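Local coordinates for protein interleukin-2 receptor subunit beta (Mus musculus, PDB 6DG5) that serves as the beta subunit of the interleukin-2 receptor, through whose extracellular part the cytokine is bound, and probably transduces its mitogenic signal, at residues V30-V35 against K89-V94. Numbering follows the deposited sequence.
Sequences VTTCHV and KGWRRV
T32 and H34 meet W91 across an intervening strand: by sheet topology 33-39 and 91-99 share a direction, each antiparallel to 79-86 between them, though here the two segments are turned steeply against each other, with no hydrogen bond joining them and 9.3 Å from H34 CA to W91 CA. The gap is bridged by the indole. With chi1 at -77°, W91 CG lies beside its backbone N, anti to the carbonyl carbon, and the six-membered ring reaches back over the middle strand to H34. The two rings form an offset edge-to-face pair, centroids of the H34 ring and the W91 six-membered ring 5.0 Å apart and planes at 68°, with the tryptophan supplying the edge and the imidazole the face. W91 CZ2 sits 4.0 Å above the imidazole plane, displaced toward its rim. W91 CH2 comes nearest, 3.2 Å from H34 ND1, and also lies against H34 CB. Two residues earlier in the chain, the methyl T32 CG2 approaches W91 CH2 obliquely at 3.7 Å, while T32 OG1 makes a weak hydrogen bond to E49 OE2. With an alanine in place of H34, the indole edge would probably lose its aromatic partner and be held on this flank mainly by the threonine methyl. The patch belongs to the surface of the N-terminal domain of this class I cytokine receptor ectodomain. Between the two strands, 79-86 joins them: T32 pairs through its backbone with W86, H34 with V84 and R92 with C85, while V84 touches the indole and W86 meets W91 edge-to-face. C33, between T32 and H34, is joined by a disulfide to C85 and touches W22 of strand 17-23; strand 46-54 flanks H34 through E49.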
loop_
_atom_site.group_PDB
_atom_site.type_symbol
_atom_site.label_atom_id
_atom_site.label_comp_id
_atom_site.label_asym_id
_atom_site.label_seq_id
_atom_site.Cartn_x
_atom_site.Cartn_y
_atom_site.Cartn_z
ATOM N N VAL B 30 3.294 -37.831 25.442
ATOM C CA VAL B 30 2.128 -37.764 26.318
ATOM C C VAL B 30 0.858 -37.541 25.508
ATOM O O VAL B 30 0.903 -37.399 24.281
ATOM C CB VAL B 30 2.301 -36.667 27.383
ATOM C CG1 VAL B 30 3.324 -37.101 28.421
ATOM C CG2 VAL B 30 2.719 -35.369 26.727
ATOM N N THR B 31 -0.282 -37.493 26.198
ATOM C CA THR B 31 -1.575 -37.536 25.522
ATOM C C THR B 31 -1.976 -36.179 24.953
ATOM O O THR B 31 -2.420 -36.090 23.803
ATOM C CB THR B 31 -2.649 -38.047 26.481
ATOM O OG1 THR B 31 -2.556 -37.340 27.726
ATOM C CG2 THR B 31 -2.477 -39.538 26.731
ATOM N N THR B 32 -1.843 -35.114 25.742
ATOM C CA THR B 32 -2.359 -33.804 25.369
ATOM C C THR B 32 -1.251 -32.760 25.421
ATOM O O THR B 32 -0.405 -32.778 26.321
ATOM C CB THR B 32 -3.531 -33.401 26.285
ATOM O OG1 THR B 32 -4.766 -33.521 25.565
ATOM C CG2 THR B 32 -3.383 -31.975 26.798
ATOM N N CYS B 33 -1.260 -31.863 24.433
ATOM C CA CYS B 33 -0.346 -30.732 24.362
ATOM C C CYS B 33 -1.106 -29.511 23.867
ATOM O O CYS B 33 -1.988 -29.626 23.011
ATOM C CB CYS B 33 0.837 -31.010 23.425
ATOM S SG CYS B 33 1.971 -32.320 23.945
ATOM N N HIS B 34 -0.753 -28.342 24.397
ATOM C CA HIS B 34 -1.442 -27.100 24.078
ATOM C C HIS B 34 -0.438 -26.049 23.622
ATOM O O HIS B 34 0.775 -26.195 23.797
ATOM C CB HIS B 34 -2.247 -26.579 25.275
ATOM C CG HIS B 34 -3.549 -27.287 25.485
ATOM N ND1 HIS B 34 -3.648 -28.659 25.557
ATOM C CD2 HIS B 34 -4.808 -26.811 25.639
ATOM C CE1 HIS B 34 -4.910 -28.998 25.747
ATOM N NE2 HIS B 34 -5.635 -27.895 25.801
ATOM N N VAL B 35 -0.963 -24.979 23.029
ATOM C CA VAL B 35 -0.164 -23.864 22.534
ATOM C C VAL B 35 -0.676 -22.588 23.187
ATOM O O VAL B 35 -1.847 -22.227 23.015
ATOM C CB VAL B 35 -0.217 -23.751 21.002
ATOM C CG1 VAL B 35 0.443 -22.460 20.544
ATOM C CG2 VAL B 35 0.452 -24.954 20.358
ATOM N N LYS B 89 2.911 -34.913 36.504
ATOM C CA LYS B 89 2.798 -33.857 37.497
ATOM C C LYS B 89 1.995 -32.659 37.007
ATOM O O LYS B 89 1.667 -31.785 37.816
ATOM C CB LYS B 89 4.191 -33.395 37.935
ATOM N N GLY B 90 1.669 -32.597 35.719
ATOM C CA GLY B 90 0.880 -31.497 35.200
ATOM C C GLY B 90 1.450 -30.870 33.945
ATOM O O GLY B 90 2.099 -31.547 33.143
ATOM N N TRP B 91 1.208 -29.573 33.763
ATOM C CA TRP B 91 1.724 -28.870 32.596
ATOM C C TRP B 91 3.238 -28.731 32.685
ATOM O O TRP B 91 3.775 -28.284 33.704
ATOM C CB TRP B 91 1.083 -27.488 32.472
ATOM C CG TRP B 91 -0.316 -27.491 31.941
ATOM C CD1 TRP B 91 -1.423 -26.976 32.550
ATOM C CD2 TRP B 91 -0.760 -28.025 30.688
ATOM N NE1 TRP B 91 -2.528 -27.157 31.755
ATOM C CE2 TRP B 91 -2.147 -27.799 30.606
ATOM C CE3 TRP B 91 -0.119 -28.674 29.627
ATOM C CZ2 TRP B 91 -2.907 -28.200 29.508
ATOM C CZ3 TRP B 91 -0.874 -29.070 28.538
ATOM C CH2 TRP B 91 -2.253 -28.832 28.487
ATOM N N ARG B 92 3.925 -29.113 31.611
ATOM C CA ARG B 92 5.365 -28.946 31.488
ATOM C C ARG B 92 5.657 -28.162 30.217
ATOM O O ARG B 92 5.197 -28.536 29.134
ATOM C CB ARG B 92 6.082 -30.298 31.459
ATOM N N ARG B 93 6.415 -27.075 30.352
ATOM C CA ARG B 93 6.718 -26.215 29.212
ATOM C C ARG B 93 7.717 -26.917 28.301
ATOM O O ARG B 93 8.883 -27.103 28.667
ATOM C CB ARG B 93 7.260 -24.871 29.690
ATOM C CG ARG B 93 7.255 -23.785 28.621
ATOM C CD ARG B 93 7.935 -22.517 29.117
ATOM N NE ARG B 93 7.031 -21.370 29.131
ATOM C CZ ARG B 93 7.386 -20.143 29.500
ATOM N NH1 ARG B 93 8.631 -19.900 29.887
ATOM N NH2 ARG B 93 6.498 -19.157 29.483
ATOM N N VAL B 94 7.264 -27.310 27.115
ATOM C CA VAL B 94 8.116 -28.022 26.165
ATOM C C VAL B 94 8.897 -27.054 25.288
ATOM O O VAL B 94 10.110 -27.199 25.112
ATOM C CB VAL B 94 7.264 -28.990 25.318
ATOM C CG1 VAL B 94 8.083 -29.553 24.171
ATOM C CG2 VAL B 94 6.718 -30.111 26.189
#